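Local coordinates for molybdopterin biosynthesis moeA protein (Pyrococcus horikoshii, PDB 1WU2) that probably takes part in molybdenum cofactor biosynthesis, acting on a molybdopterin intermediate at the step where molybdenum is inserted, at residues A[26-31]-A[177-182]; A[44-49]-A[146-151]; A[64-69]-A[135-140]; A[191-196]-A[206-211]; A[341-346]-A[375-380]. All blocks are in the same frame, centred on the assembly; numbering follows the deposited sequence.

Contact 1. Residues A[26-31]-A[177-182]; sequences DTEKVP and VPVKVK
Val30 and Val179 meet on the buried face of a two-stranded antiparallel ribbon, in which strand 27-31 pairs with the end of strand 176-180. The tight part lies here: CG2 of Val30 comes within 3.7 Å of CG2 of Val179, the two side chains crossing at about a right angle, while Val177 turns its CG1 to the same CG2 of Val30. With chi1, measured to CG1, at -59° in Val30 and -65° in Val179, CG2 is left between the backbone N and the carbonyl carbon. Backbone bonds hold the pairing at regular intervals. Glu28 and Val179 exchange two, Glu28 N to Val179 O at 2.9 Å and Val179 N to Glu28 O at 3.0 Å, and Val30 and Val177 exchange another two. Beyond the last bridge Val181 N still donates to Asp26 O at 3.2 Å, nearly straight, although the residues there have left the strand.

The other face is looser. Lys29 stands beside Pro178 with little more than its CG close by, 4.2 Å from Pro178 N, and the rest of the bent chain leads away into solvent. Lys180, which is buried, points away from strand 27-31, its ammonium group held by Glu23 and the carbonyl of Ile24. On the valine face, toward the Val181 end, Glu28 is partly exposed and crosses Val181 at about a right angle; its carboxylate has a second partner in Arg38. A water joins the two segments there, donating to Glu28 OE1 at 2.7 Å and accepting from Lys182 N at 3.2 Å.

Contact 2. Residues A[44-49]-A[146-151]; sequences IVTEFD and EDVKKG
Two oxygens of Glu47 grip Lys150 NZ: the carbonyl O of Glu47 at 2.7 Å and, in a salt bridge, Glu47 OE1 at 2.9 Å. The contact joins two irregular connections, one running on from strand 44-45 and the other leading through a classic beta bulge, in which Asp147 and Val148 both face Ile50, towards strand 153-155. With CG anti to its backbone N (chi1 -172°), Lys150 extends its chain past the Glu47 carbonyl and bends only at the last torsion, while the Glu47 chain folds at chi2 to bring its carboxylate back. The ammonium group lies above the plane of that carbonyl.

Backbone amides secure the same stretch. Gly151 N donates to Thr46 O at 2.9 Å, and Val45 CG1 rests against the glycine, whose positive phi turns the chain. Inside the first segment Thr46 OG1 donates to Phe48 O in the carbonyl plane, on a lone pair, linking the hydroxyl to the carbonyl two residues on. Leu366 and Ser367 of the second subunit bind the Asp147 carboxylate through their amides, and Pro198 of that subunit packs on Phe48. At the far end, Asp49 OD1 accepts from Lys150 N at 2.9 Å, the amide coming from above the carboxylate plane.

Contact 3. Residues A[64-69]-A[135-140]; sequences RAEDTF and VAPGQN
A chi1 of 65° sets Thr68 OG1 between its own backbone N and carbonyl carbon, where it accepts a hydrogen bond from Val135 N at 3.0 Å and donates to Ala65 O. The Ala65 carbonyl is gripped twice by one residue, since Thr68 N also reaches it, from the same face of its plane as the hydroxyl.

Ala65 CB points toward the second segment and lodges where the chain passes from Val135 to Pro137, 3.3 Å from Val135 O and 3.8 Å from Pro137 CG. The Phe69 ring stands beside it, with Glu66 CA over the centre of one face. Its edge is turned to the second segment, CE1 lying 3.6 Å from Val135 O close to the ring plane and CZ nearing Pro137 CG. Residues 136-139 form a type II turn, braced by a bond from Ala136 N to Gln139 OE1.

The contact joins two loops beside the mixed sheet of the MoeA N-terminal region, with Val135 packed on its strands 60-63 and 115-118. Asn114 ties both segments to the neighbouring loop, its side chain binding Ala65 N and Glu66 OE2 and its backbone pairing with Gly138. Across the contact a single hydroxyl does the polar work, relaying a hydrogen bond from the amide of Val135 to the carbonyl of Ala65, while Ala65, the Pro137 ring and the edge of Phe69 make up the rest.

Contact 4. Residues A[191-196]-A[206-211]; sequences GSELIE and GKIVET
Leu194 and Ile208 lie side by side on one face of a short parallel pairing, Leu194 CD2 4.0 Å from Ile208 CG1, with the CG of Glu210 touching the same leucine methyl from further along the chain. Ile208 places CG1 between its backbone N and carbonyl carbon (chi1 75°), which carries CD1 out to Glu193 OE1 at 3.4 Å. Elsewhere along the pairing, Ile195 crosses Lys207 at about a right angle, its CD1 near the lysine CG, and the aliphatic part of Lys207 lies along the carbonyls of Ser192 and Glu193.

The backbones hold these side chains in step. Ile195 donates from N to Ile208 O at 3.1 Å and receives Glu210 N at its own O at 2.9 Å; the bond from Ile208 N to Glu193 O, 3.3 Å long, is weak. Beyond them, Leu194 and Glu210 pack on Ile189 and Val232 of strands 184-190 and 226-233, while Glu210 OE2 takes the amide of Ser213 at the start of helix 212-222. Lys170 of the second subunit binds the carbonyl oxygens of Glu196 and Glu210, so the dimer partner closes over this edge.

Between the two segments runs helix 200-204, ended by a Schellman motif whose C-prime residue is Gly206. Strand 194-195, this helix and strand 208-209 make a small beta-alpha-beta unit, an excursion from the larger sheet of the probable molybdopterin-binding domain.

Contact 5. Residues A[341-346]-A[375-380]; sequences GRYEFI and YLEIPE
Phe345 lays its ring against that of Tyr375 in an offset stack, the centroids 4.6 Å apart and the planes at 28°. Phe345 CE2 projects over the rim of the tyrosine face, while Tyr375 CB sits over one face of the phenylalanine, 4.0 Å from its centroid, as a CH-pi contact. Chi1 of Tyr375 (63°) puts CG between backbone N and carbonyl carbon, bringing the ring against that of Phe345. Ala305 and Leu309 of helix 300-319 cover Phe345.

Tyr343, on the same side, fits a hollow formed by Glu377, Pro379 and Glu380. Its hydroxyl donates to Glu377 OE1 at 2.7 Å from above the carboxylate plane, Glu380 OE1 lies at the ring edge, and Ile378 O sits over one face. Tyr10 of helix 10-20 meets this ring too.

On the opposite face, Ile346 CG1 packs on Ile378 CD1 at 3.8 Å, and the CB and CG of Glu344 lie against Ile378 CB; Ile336 closes over the two isoleucines. The antiparallel ladder has two backbone bonds in each of the pairs Glu344-Ile378 and Ile346-Leu376.

Strands 343-351 and 374-378 of the C-terminal domain are thus joined with Tyr343, Phe345, Tyr375 and Glu377 on one face and Ile346, Leu376, Ile378 and the aliphatic part of Glu344 on the other. The phenol-carboxylate bond would probably favour the ionised form of Glu377, and it ties the Tyr343 ring to the neighbouring strand.

From the N terminus, strand 27-31 opens contact 1, which closes only when the chain returns at residues 177-182. Nested inside that loop is contact 2 (44-49 with 146-151), and inside contact 2 lies contact 3 (64-69 with 135-140), which closes a loop holding most strands of the outlying sheet, about 48 Å, centre to centre, from contact 1. Contacts 1 and 2 touch through Val177 CG2 and Ile44 CD1, 4.1 Å apart. Contact 4 then closes a short beta-alpha-beta loop in the probable molybdopterin-binding domain, and contact 5 a longer one in the C-terminal domain; both follow in series, and none of the five cross. Contacts 2 and 4 each touch the second subunit.

Contact 1. Residues A[26-31]-A[177-182]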
# COMPACT_ATOMS: atom_id res chain seq x y z
N ASP A 26 21.63 -0.90 12.32
CA ASP A 26 21.02 -0.15 13.42
C ASP A 26 19.52 -0.41 13.55
O ASP A 26 18.80 -0.45 12.56
CB ASP A 26 21.25 1.35 13.24
CG ASP A 26 22.71 1.74 13.41
OD1 ASP A 26 23.60 0.86 13.35
OD2 ASP A 26 23.07 2.93 13.60
N THR A 27 19.06 -0.58 14.79
CA THR A 27 17.64 -0.70 15.10
C THR A 27 17.23 0.29 16.19
O THR A 27 18.08 0.91 16.83
CB THR A 27 17.29 -2.13 15.56
OG1 THR A 27 17.74 -2.34 16.90
CG2 THR A 27 18.03 -3.19 14.76
N GLU A 28 15.92 0.43 16.40
CA GLU A 28 15.36 1.26 17.46
C GLU A 28 13.98 0.77 17.88
O GLU A 28 13.25 0.17 17.09
CB GLU A 28 15.29 2.73 17.03
CG GLU A 28 14.21 3.05 16.00
CD GLU A 28 14.31 4.47 15.48
OE1 GLU A 28 14.07 4.67 14.27
OE2 GLU A 28 14.61 5.38 16.27
N LYS A 29 13.61 1.04 19.13
CA LYS A 29 12.32 0.63 19.66
C LYS A 29 11.32 1.76 19.48
O LYS A 29 11.52 2.86 20.00
CB LYS A 29 12.44 0.25 21.14
CG LYS A 29 12.61 -1.26 21.41
CD LYS A 29 14.03 -1.63 21.84
CE LYS A 29 14.05 -2.80 22.84
NZ LYS A 29 14.05 -2.33 24.26
N VAL A 30 10.26 1.50 18.72
CA VAL A 30 9.19 2.48 18.50
C VAL A 30 7.90 1.99 19.14
O VAL A 30 7.65 0.78 19.18
CB VAL A 30 8.97 2.77 17.00
CG1 VAL A 30 10.25 3.29 16.36
CG2 VAL A 30 8.45 1.53 16.25
N PRO A 31 7.07 2.91 19.65
CA PRO A 31 5.81 2.52 20.29
C PRO A 31 4.80 1.97 19.29
O PRO A 31 4.88 2.28 18.11
CB PRO A 31 5.31 3.84 20.90
CG PRO A 31 5.93 4.90 20.08
CD PRO A 31 7.26 4.37 19.64
N VAL A 177 8.29 -2.02 19.95
CA VAL A 177 8.79 -3.09 19.08
C VAL A 177 10.07 -2.68 18.32
O VAL A 177 10.14 -1.58 17.77
CB VAL A 177 7.69 -3.55 18.09
CG1 VAL A 177 7.38 -2.48 17.03
CG2 VAL A 177 8.07 -4.87 17.43
N PRO A 178 11.08 -3.55 18.30
CA PRO A 178 12.31 -3.25 17.56
C PRO A 178 12.12 -3.27 16.04
O PRO A 178 11.67 -4.27 15.49
CB PRO A 178 13.27 -4.37 18.00
CG PRO A 178 12.39 -5.48 18.47
CD PRO A 178 11.14 -4.85 18.99
N VAL A 179 12.46 -2.16 15.40
CA VAL A 179 12.39 -2.02 13.94
C VAL A 179 13.69 -1.41 13.41
O VAL A 179 14.45 -0.80 14.16
CB VAL A 179 11.19 -1.14 13.50
CG1 VAL A 179 9.88 -1.82 13.85
CG2 VAL A 179 11.26 0.26 14.12
N LYS A 180 13.94 -1.59 12.12
CA LYS A 180 15.12 -1.00 11.49
C LYS A 180 15.01 0.52 11.47
O LYS A 180 13.92 1.08 11.30
CB LYS A 180 15.28 -1.51 10.05
CG LYS A 180 15.52 -3.01 9.93
CD LYS A 180 16.96 -3.38 10.20
CE LYS A 180 17.29 -4.75 9.64
NZ LYS A 180 18.69 -5.15 9.93
N VAL A 181 16.15 1.18 11.66
CA VAL A 181 16.26 2.62 11.47
C VAL A 181 16.07 2.90 9.99
O VAL A 181 16.60 2.18 9.15
CB VAL A 181 17.64 3.16 11.95
CG1 VAL A 181 17.88 4.59 11.46
CG2 VAL A 181 17.73 3.09 13.47
N LYS A 182 15.29 3.94 9.69
CA LYS A 182 15.02 4.34 8.31
C LYS A 182 16.31 4.82 7.67
O LYS A 182 16.97 5.71 8.21
CB LYS A 182 14.00 5.47 8.27
CG LYS A 182 12.64 5.12 8.84
CD LYS A 182 11.62 6.18 8.48
CE LYS A 182 10.26 5.88 9.07
NZ LYS A 182 9.24 6.85 8.59
O HOH W 1 14.46 5.96 11.98

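Contact 2. Residues A[44-49]-A[146-151]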
# COMPACT_ATOMS: atom_id res chain seq x y z
N ILE A 44 9.90 -12.00 16.11
CA ILE A 44 9.21 -11.77 17.37
C ILE A 44 8.74 -13.13 17.87
O ILE A 44 7.94 -13.79 17.21
CB ILE A 44 8.01 -10.82 17.16
CG1 ILE A 44 8.47 -9.47 16.58
CG2 ILE A 44 7.26 -10.60 18.47
CD1 ILE A 44 9.42 -8.69 17.46
N VAL A 45 9.25 -13.54 19.02
CA VAL A 45 8.87 -14.81 19.64
C VAL A 45 8.02 -14.53 20.87
O VAL A 45 8.41 -13.75 21.74
CB VAL A 45 10.12 -15.62 20.06
CG1 VAL A 45 9.71 -16.97 20.64
CG2 VAL A 45 11.06 -15.81 18.88
N THR A 46 6.86 -15.16 20.94
CA THR A 46 5.97 -15.05 22.09
C THR A 46 6.51 -15.81 23.30
O THR A 46 7.08 -16.89 23.16
CB THR A 46 4.54 -15.54 21.72
OG1 THR A 46 3.68 -15.44 22.86
CG2 THR A 46 4.50 -17.03 21.39
N GLU A 47 6.35 -15.22 24.49
CA GLU A 47 6.69 -15.89 25.75
C GLU A 47 5.42 -16.38 26.45
O GLU A 47 5.48 -16.90 27.57
CB GLU A 47 7.48 -14.94 26.67
CG GLU A 47 8.93 -14.70 26.26
CD GLU A 47 9.75 -15.98 26.13
OE1 GLU A 47 9.92 -16.69 27.14
OE2 GLU A 47 10.21 -16.28 25.01
N PHE A 48 4.27 -16.22 25.80
CA PHE A 48 2.98 -16.65 26.33
C PHE A 48 2.23 -17.54 25.34
O PHE A 48 2.29 -17.33 24.13
CB PHE A 48 2.11 -15.42 26.64
CG PHE A 48 2.78 -14.40 27.52
CD1 PHE A 48 3.45 -13.31 26.95
CD2 PHE A 48 2.74 -14.50 28.90
CE1 PHE A 48 4.07 -12.36 27.75
CE2 PHE A 48 3.35 -13.55 29.71
CZ PHE A 48 4.02 -12.48 29.13
N ASP A 49 1.54 -18.55 25.87
CA ASP A 49 0.54 -19.31 25.13
C ASP A 49 -0.76 -18.50 25.08
O ASP A 49 -1.19 -17.96 26.10
CB ASP A 49 0.24 -20.65 25.82
CG ASP A 49 1.40 -21.62 25.78
OD1 ASP A 49 1.72 -22.12 24.69
OD2 ASP A 49 2.02 -21.97 26.80
N GLU A 146 -3.41 -22.44 20.62
CA GLU A 146 -3.99 -22.66 19.29
C GLU A 146 -3.88 -21.41 18.42
O GLU A 146 -3.77 -21.50 17.20
CB GLU A 146 -5.44 -23.16 19.38
CG GLU A 146 -6.43 -22.18 20.00
CD GLU A 146 -7.88 -22.53 19.70
OE1 GLU A 146 -8.76 -21.65 19.86
OE2 GLU A 146 -8.15 -23.68 19.30
N ASP A 147 -3.93 -20.24 19.06
CA ASP A 147 -3.63 -18.97 18.39
C ASP A 147 -2.12 -18.85 18.15
O ASP A 147 -1.68 -18.91 17.00
CB ASP A 147 -4.16 -17.79 19.21
CG ASP A 147 -4.10 -16.48 18.45
OD1 ASP A 147 -3.70 -16.49 17.27
OD2 ASP A 147 -4.43 -15.38 18.95
N VAL A 148 -1.35 -18.67 19.22
CA VAL A 148 0.11 -18.77 19.18
C VAL A 148 0.60 -19.57 20.38
O VAL A 148 0.08 -19.41 21.48
CB VAL A 148 0.81 -17.38 19.14
CG1 VAL A 148 0.40 -16.60 17.89
CG2 VAL A 148 0.53 -16.56 20.40
N LYS A 149 1.60 -20.42 20.17
CA LYS A 149 2.14 -21.25 21.25
C LYS A 149 3.43 -20.63 21.79
O LYS A 149 4.11 -19.89 21.09
CB LYS A 149 2.34 -22.70 20.77
CG LYS A 149 3.76 -23.25 20.80
CD LYS A 149 3.87 -24.57 20.03
CE LYS A 149 2.93 -25.65 20.58
NZ LYS A 149 1.64 -25.72 19.83
N LYS A 150 3.76 -20.93 23.04
CA LYS A 150 4.92 -20.35 23.70
C LYS A 150 6.21 -20.76 23.00
O LYS A 150 6.40 -21.93 22.68
CB LYS A 150 4.97 -20.76 25.18
CG LYS A 150 6.05 -20.05 25.98
CD LYS A 150 5.79 -20.11 27.48
CE LYS A 150 6.99 -19.62 28.29
NZ LYS A 150 7.68 -18.44 27.67
N GLY A 151 7.09 -19.79 22.77
CA GLY A 151 8.34 -20.00 22.06
C GLY A 151 8.18 -20.14 20.55
O GLY A 151 9.04 -20.70 19.89

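Contact 3. Residues A[64-69]-A[135-140]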
# COMPACT_ATOMS: atom_id res chain seq x y z
N ARG A 64 -14.93 -38.02 28.67
CA ARG A 64 -13.88 -38.74 27.98
C ARG A 64 -14.43 -39.09 26.60
O ARG A 64 -15.50 -39.68 26.50
CB ARG A 64 -13.52 -40.03 28.72
CG ARG A 64 -13.31 -39.88 30.22
CD ARG A 64 -11.93 -39.40 30.58
NE ARG A 64 -10.94 -40.46 30.41
CZ ARG A 64 -10.33 -41.12 31.41
NH1 ARG A 64 -10.59 -40.84 32.68
NH2 ARG A 64 -9.45 -42.07 31.12
N ALA A 65 -13.71 -38.70 25.56
CA ALA A 65 -14.07 -39.07 24.19
C ALA A 65 -14.12 -40.59 24.05
O ALA A 65 -15.00 -41.12 23.37
CB ALA A 65 -13.06 -38.48 23.20
N GLU A 66 -13.20 -41.27 24.72
CA GLU A 66 -13.08 -42.73 24.67
C GLU A 66 -14.35 -43.46 25.12
O GLU A 66 -14.66 -44.54 24.62
CB GLU A 66 -11.89 -43.19 25.53
CG GLU A 66 -10.51 -42.86 24.96
CD GLU A 66 -10.13 -41.40 25.11
OE1 GLU A 66 -10.27 -40.84 26.22
OE2 GLU A 66 -9.68 -40.80 24.11
N ASP A 67 -15.07 -42.85 26.07
CA ASP A 67 -16.27 -43.46 26.65
C ASP A 67 -17.48 -43.54 25.72
O ASP A 67 -18.46 -44.20 26.06
CB ASP A 67 -16.68 -42.68 27.91
CG ASP A 67 -15.73 -42.90 29.07
OD1 ASP A 67 -14.90 -43.83 29.02
OD2 ASP A 67 -15.75 -42.17 30.09
N THR A 68 -17.42 -42.88 24.57
CA THR A 68 -18.58 -42.75 23.69
C THR A 68 -18.33 -43.32 22.29
O THR A 68 -19.11 -43.06 21.37
CB THR A 68 -18.98 -41.27 23.58
OG1 THR A 68 -17.94 -40.52 22.94
CG2 THR A 68 -19.11 -40.62 24.95
N PHE A 69 -17.26 -44.09 22.12
CA PHE A 69 -16.91 -44.64 20.80
C PHE A 69 -17.93 -45.66 20.30
O PHE A 69 -18.11 -45.82 19.09
CB PHE A 69 -15.50 -45.27 20.83
CG PHE A 69 -14.37 -44.26 20.84
CD1 PHE A 69 -14.61 -42.88 20.82
CD2 PHE A 69 -13.05 -44.70 20.86
CE1 PHE A 69 -13.55 -41.98 20.82
CE2 PHE A 69 -12.00 -43.80 20.86
CZ PHE A 69 -12.25 -42.44 20.84
N VAL A 135 -18.03 -39.00 20.34
CA VAL A 135 -17.38 -37.72 20.52
C VAL A 135 -15.88 -37.89 20.25
O VAL A 135 -15.26 -38.81 20.78
CB VAL A 135 -17.59 -37.19 21.96
CG1 VAL A 135 -16.82 -35.90 22.20
CG2 VAL A 135 -19.08 -36.98 22.22
N ALA A 136 -15.32 -37.01 19.43
CA ALA A 136 -13.90 -37.05 19.09
C ALA A 136 -13.06 -36.51 20.25
O ALA A 136 -13.50 -35.62 20.97
CB ALA A 136 -13.64 -36.24 17.84
N PRO A 137 -11.85 -37.05 20.43
CA PRO A 137 -10.88 -36.45 21.35
C PRO A 137 -10.51 -35.03 20.90
O PRO A 137 -10.12 -34.83 19.75
CB PRO A 137 -9.67 -37.38 21.25
CG PRO A 137 -10.21 -38.67 20.74
CD PRO A 137 -11.33 -38.30 19.83
N GLY A 138 -10.66 -34.07 21.80
CA GLY A 138 -10.35 -32.68 21.52
C GLY A 138 -11.54 -31.91 20.97
O GLY A 138 -11.38 -30.78 20.51
N GLN A 139 -12.72 -32.51 21.02
CA GLN A 139 -13.94 -31.88 20.50
C GLN A 139 -14.33 -30.71 21.39
O GLN A 139 -14.39 -30.85 22.61
CB GLN A 139 -15.08 -32.90 20.43
CG GLN A 139 -16.40 -32.31 19.91
CD GLN A 139 -17.34 -33.36 19.33
OE1 GLN A 139 -16.90 -34.33 18.72
NE2 GLN A 139 -18.64 -33.17 19.53
N ASN A 140 -14.58 -29.56 20.77
CA ASN A 140 -14.95 -28.34 21.48
C ASN A 140 -13.94 -27.94 22.56
O ASN A 140 -14.33 -27.49 23.64
CB ASN A 140 -16.36 -28.47 22.08
CG ASN A 140 -17.43 -28.61 21.02
OD1 ASN A 140 -17.33 -28.02 19.95
ND2 ASN A 140 -18.46 -29.39 21.32

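Contact 4. Residues A[191-196]-A[206-211]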
# COMPACT_ATOMS: atom_id res chain seq x y z
N GLY A 191 20.53 21.94 -11.78
CA GLY A 191 20.02 22.63 -12.96
C GLY A 191 19.77 24.11 -12.71
O GLY A 191 18.98 24.47 -11.84
N SER A 192 20.44 24.97 -13.49
CA SER A 192 20.27 26.42 -13.41
C SER A 192 18.93 26.84 -14.00
O SER A 192 18.37 27.88 -13.66
CB SER A 192 21.40 27.15 -14.15
OG SER A 192 22.64 26.50 -13.98
N GLU A 193 18.46 26.02 -14.93
CA GLU A 193 17.09 26.07 -15.47
C GLU A 193 15.99 26.03 -14.40
O GLU A 193 14.95 26.66 -14.56
CB GLU A 193 16.88 24.91 -16.45
CG GLU A 193 17.62 23.63 -16.07
CD GLU A 193 16.94 22.36 -16.54
OE1 GLU A 193 15.98 22.44 -17.33
OE2 GLU A 193 17.39 21.27 -16.11
N LEU A 194 16.22 25.27 -13.33
CA LEU A 194 15.17 24.97 -12.35
C LEU A 194 14.80 26.15 -11.44
O LEU A 194 15.64 26.96 -11.07
CB LEU A 194 15.56 23.75 -11.52
CG LEU A 194 15.66 22.46 -12.35
CD1 LEU A 194 16.53 21.44 -11.67
CD2 LEU A 194 14.27 21.88 -12.62
N ILE A 195 13.51 26.21 -11.10
CA ILE A 195 12.94 27.30 -10.30
C ILE A 195 11.85 26.73 -9.38
O ILE A 195 11.19 25.76 -9.72
CB ILE A 195 12.37 28.41 -11.25
CG1 ILE A 195 12.37 29.78 -10.56
CG2 ILE A 195 10.97 28.05 -11.77
CD1 ILE A 195 13.21 30.81 -11.29
N GLU A 196 11.66 27.33 -8.21
CA GLU A 196 10.76 26.77 -7.19
C GLU A 196 9.27 26.99 -7.48
O GLU A 196 8.44 26.15 -7.14
CB GLU A 196 11.12 27.29 -5.79
CG GLU A 196 10.72 28.73 -5.51
CD GLU A 196 11.56 29.38 -4.42
OE1 GLU A 196 12.25 30.38 -4.72
OE2 GLU A 196 11.53 28.88 -3.28
N GLY A 206 13.00 31.29 -19.56
CA GLY A 206 13.24 29.91 -19.94
C GLY A 206 13.51 28.97 -18.78
O GLY A 206 14.40 28.13 -18.85
N LYS A 207 12.73 29.12 -17.71
CA LYS A 207 12.86 28.30 -16.51
C LYS A 207 11.67 27.37 -16.39
O LYS A 207 10.56 27.71 -16.79
CB LYS A 207 12.94 29.18 -15.25
CG LYS A 207 13.99 30.28 -15.28
CD LYS A 207 15.40 29.72 -15.11
CE LYS A 207 16.47 30.81 -15.04
NZ LYS A 207 15.95 32.19 -15.30
N ILE A 208 11.91 26.18 -15.83
CA ILE A 208 10.85 25.21 -15.56
C ILE A 208 10.76 24.91 -14.06
O ILE A 208 11.77 24.92 -13.36
CB ILE A 208 11.07 23.92 -16.39
CG1 ILE A 208 12.20 23.07 -15.80
CG2 ILE A 208 11.34 24.27 -17.85
CD1 ILE A 208 12.67 21.92 -16.70
N VAL A 209 9.55 24.65 -13.59
CA VAL A 209 9.31 24.43 -12.17
C VAL A 209 9.90 23.09 -11.72
O VAL A 209 9.77 22.08 -12.40
CB VAL A 209 7.80 24.48 -11.83
CG1 VAL A 209 7.53 24.03 -10.40
CG2 VAL A 209 7.26 25.89 -12.06
N GLU A 210 10.53 23.11 -10.55
CA GLU A 210 11.18 21.94 -9.99
C GLU A 210 10.12 21.05 -9.37
O GLU A 210 9.23 21.52 -8.66
CB GLU A 210 12.21 22.36 -8.93
CG GLU A 210 13.31 21.34 -8.69
CD GLU A 210 12.82 20.13 -7.93
OE1 GLU A 210 12.05 20.30 -6.96
OE2 GLU A 210 13.21 19.00 -8.30
N THR A 211 10.22 19.75 -9.64
CA THR A 211 9.17 18.80 -9.31
C THR A 211 9.70 17.48 -8.72
O THR A 211 9.01 16.85 -7.91
CB THR A 211 8.32 18.56 -10.60
OG1 THR A 211 7.23 19.50 -10.62
CG2 THR A 211 7.64 17.21 -10.60

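Contact 5. Residues A[341-346]-A[375-380]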
# COMPACT_ATOMS: atom_id res chain seq x y z
N GLY A 341 16.95 -4.97 -27.17
CA GLY A 341 18.07 -4.32 -26.51
C GLY A 341 17.67 -3.29 -25.46
O GLY A 341 18.55 -2.74 -24.80
N ARG A 342 16.37 -3.02 -25.31
CA ARG A 342 15.88 -2.04 -24.33
C ARG A 342 14.85 -2.65 -23.38
O ARG A 342 13.90 -3.30 -23.81
CB ARG A 342 15.28 -0.82 -25.03
CG ARG A 342 16.23 -0.12 -26.01
CD ARG A 342 17.49 0.44 -25.38
NE ARG A 342 17.19 1.48 -24.41
CZ ARG A 342 16.94 2.76 -24.70
NH1 ARG A 342 16.95 3.19 -25.96
NH2 ARG A 342 16.68 3.61 -23.72
N TYR A 343 15.06 -2.41 -22.09
CA TYR A 343 14.19 -2.91 -21.03
C TYR A 343 13.09 -1.88 -20.79
O TYR A 343 13.34 -0.82 -20.23
CB TYR A 343 15.01 -3.14 -19.76
CG TYR A 343 14.33 -3.99 -18.71
CD1 TYR A 343 13.52 -3.41 -17.74
CD2 TYR A 343 14.51 -5.37 -18.68
CE1 TYR A 343 12.90 -4.18 -16.77
CE2 TYR A 343 13.90 -6.15 -17.72
CZ TYR A 343 13.10 -5.55 -16.76
OH TYR A 343 12.49 -6.32 -15.80
N GLU A 344 11.87 -2.21 -21.21
CA GLU A 344 10.76 -1.25 -21.22
C GLU A 344 10.09 -1.14 -19.86
O GLU A 344 9.62 -2.13 -19.30
CB GLU A 344 9.69 -1.64 -22.25
CG GLU A 344 10.18 -2.24 -23.56
CD GLU A 344 10.97 -1.27 -24.41
OE1 GLU A 344 10.93 -0.05 -24.13
OE2 GLU A 344 11.64 -1.73 -25.36
N PHE A 345 10.02 0.08 -19.34
CA PHE A 345 9.18 0.41 -18.20
C PHE A 345 7.90 1.01 -18.78
O PHE A 345 7.91 2.13 -19.29
CB PHE A 345 9.90 1.41 -17.28
CG PHE A 345 9.15 1.72 -16.01
CD1 PHE A 345 8.30 2.82 -15.94
CD2 PHE A 345 9.33 0.95 -14.87
CE1 PHE A 345 7.63 3.13 -14.76
CE2 PHE A 345 8.66 1.25 -13.69
CZ PHE A 345 7.80 2.34 -13.64
N ILE A 346 6.81 0.26 -18.70
CA ILE A 346 5.55 0.63 -19.34
C ILE A 346 4.52 0.94 -18.28
O ILE A 346 4.23 0.10 -17.43
CB ILE A 346 5.04 -0.52 -20.24
CG1 ILE A 346 6.07 -0.86 -21.32
CG2 ILE A 346 3.69 -0.17 -20.85
CD1 ILE A 346 6.45 0.30 -22.22
N TYR A 375 3.01 -0.81 -13.30
CA TYR A 375 3.93 -0.90 -14.42
C TYR A 375 4.19 -2.33 -14.86
O TYR A 375 4.07 -3.27 -14.09
CB TYR A 375 5.24 -0.15 -14.13
CG TYR A 375 6.08 -0.68 -12.99
CD1 TYR A 375 7.11 -1.58 -13.22
CD2 TYR A 375 5.87 -0.24 -11.69
CE1 TYR A 375 7.91 -2.04 -12.17
CE2 TYR A 375 6.65 -0.69 -10.64
CZ TYR A 375 7.67 -1.60 -10.89
OH TYR A 375 8.45 -2.05 -9.85
N LEU A 376 4.55 -2.45 -16.13
CA LEU A 376 4.90 -3.71 -16.75
C LEU A 376 6.35 -3.61 -17.21
O LEU A 376 6.77 -2.58 -17.73
CB LEU A 376 3.98 -3.96 -17.95
CG LEU A 376 4.42 -5.01 -18.97
CD1 LEU A 376 4.40 -6.39 -18.35
CD2 LEU A 376 3.52 -4.95 -20.19
N GLU A 377 7.11 -4.68 -17.03
CA GLU A 377 8.49 -4.73 -17.48
C GLU A 377 8.61 -5.70 -18.65
O GLU A 377 8.18 -6.85 -18.54
CB GLU A 377 9.40 -5.14 -16.34
CG GLU A 377 9.52 -4.10 -15.24
CD GLU A 377 10.02 -4.68 -13.94
OE1 GLU A 377 11.25 -4.90 -13.81
OE2 GLU A 377 9.19 -4.95 -13.05
N ILE A 378 9.18 -5.23 -19.75
CA ILE A 378 9.42 -6.04 -20.93
C ILE A 378 10.93 -6.19 -21.10
O ILE A 378 11.61 -5.21 -21.37
CB ILE A 378 8.79 -5.37 -22.18
CG1 ILE A 378 7.31 -5.06 -21.93
CG2 ILE A 378 8.97 -6.27 -23.41
CD1 ILE A 378 6.66 -4.23 -23.01
N PRO A 379 11.46 -7.41 -20.93
CA PRO A 379 12.90 -7.65 -21.12
C PRO A 379 13.42 -7.30 -22.52
O PRO A 379 12.65 -7.06 -23.45
CB PRO A 379 13.04 -9.16 -20.87
CG PRO A 379 11.85 -9.54 -20.08
CD PRO A 379 10.75 -8.63 -20.52
N GLU A 380 14.75 -7.29 -22.63
CA GLU A 380 15.45 -6.86 -23.83
C GLU A 380 15.24 -7.79 -25.01
O GLU A 380 15.20 -7.35 -26.16
CB GLU A 380 16.95 -6.76 -23.56
CG GLU A 380 17.33 -5.70 -22.55
CD GLU A 380 17.59 -6.24 -21.15
OE1 GLU A 380 17.05 -7.30 -20.78
OE2 GLU A 380 18.35 -5.59 -20.39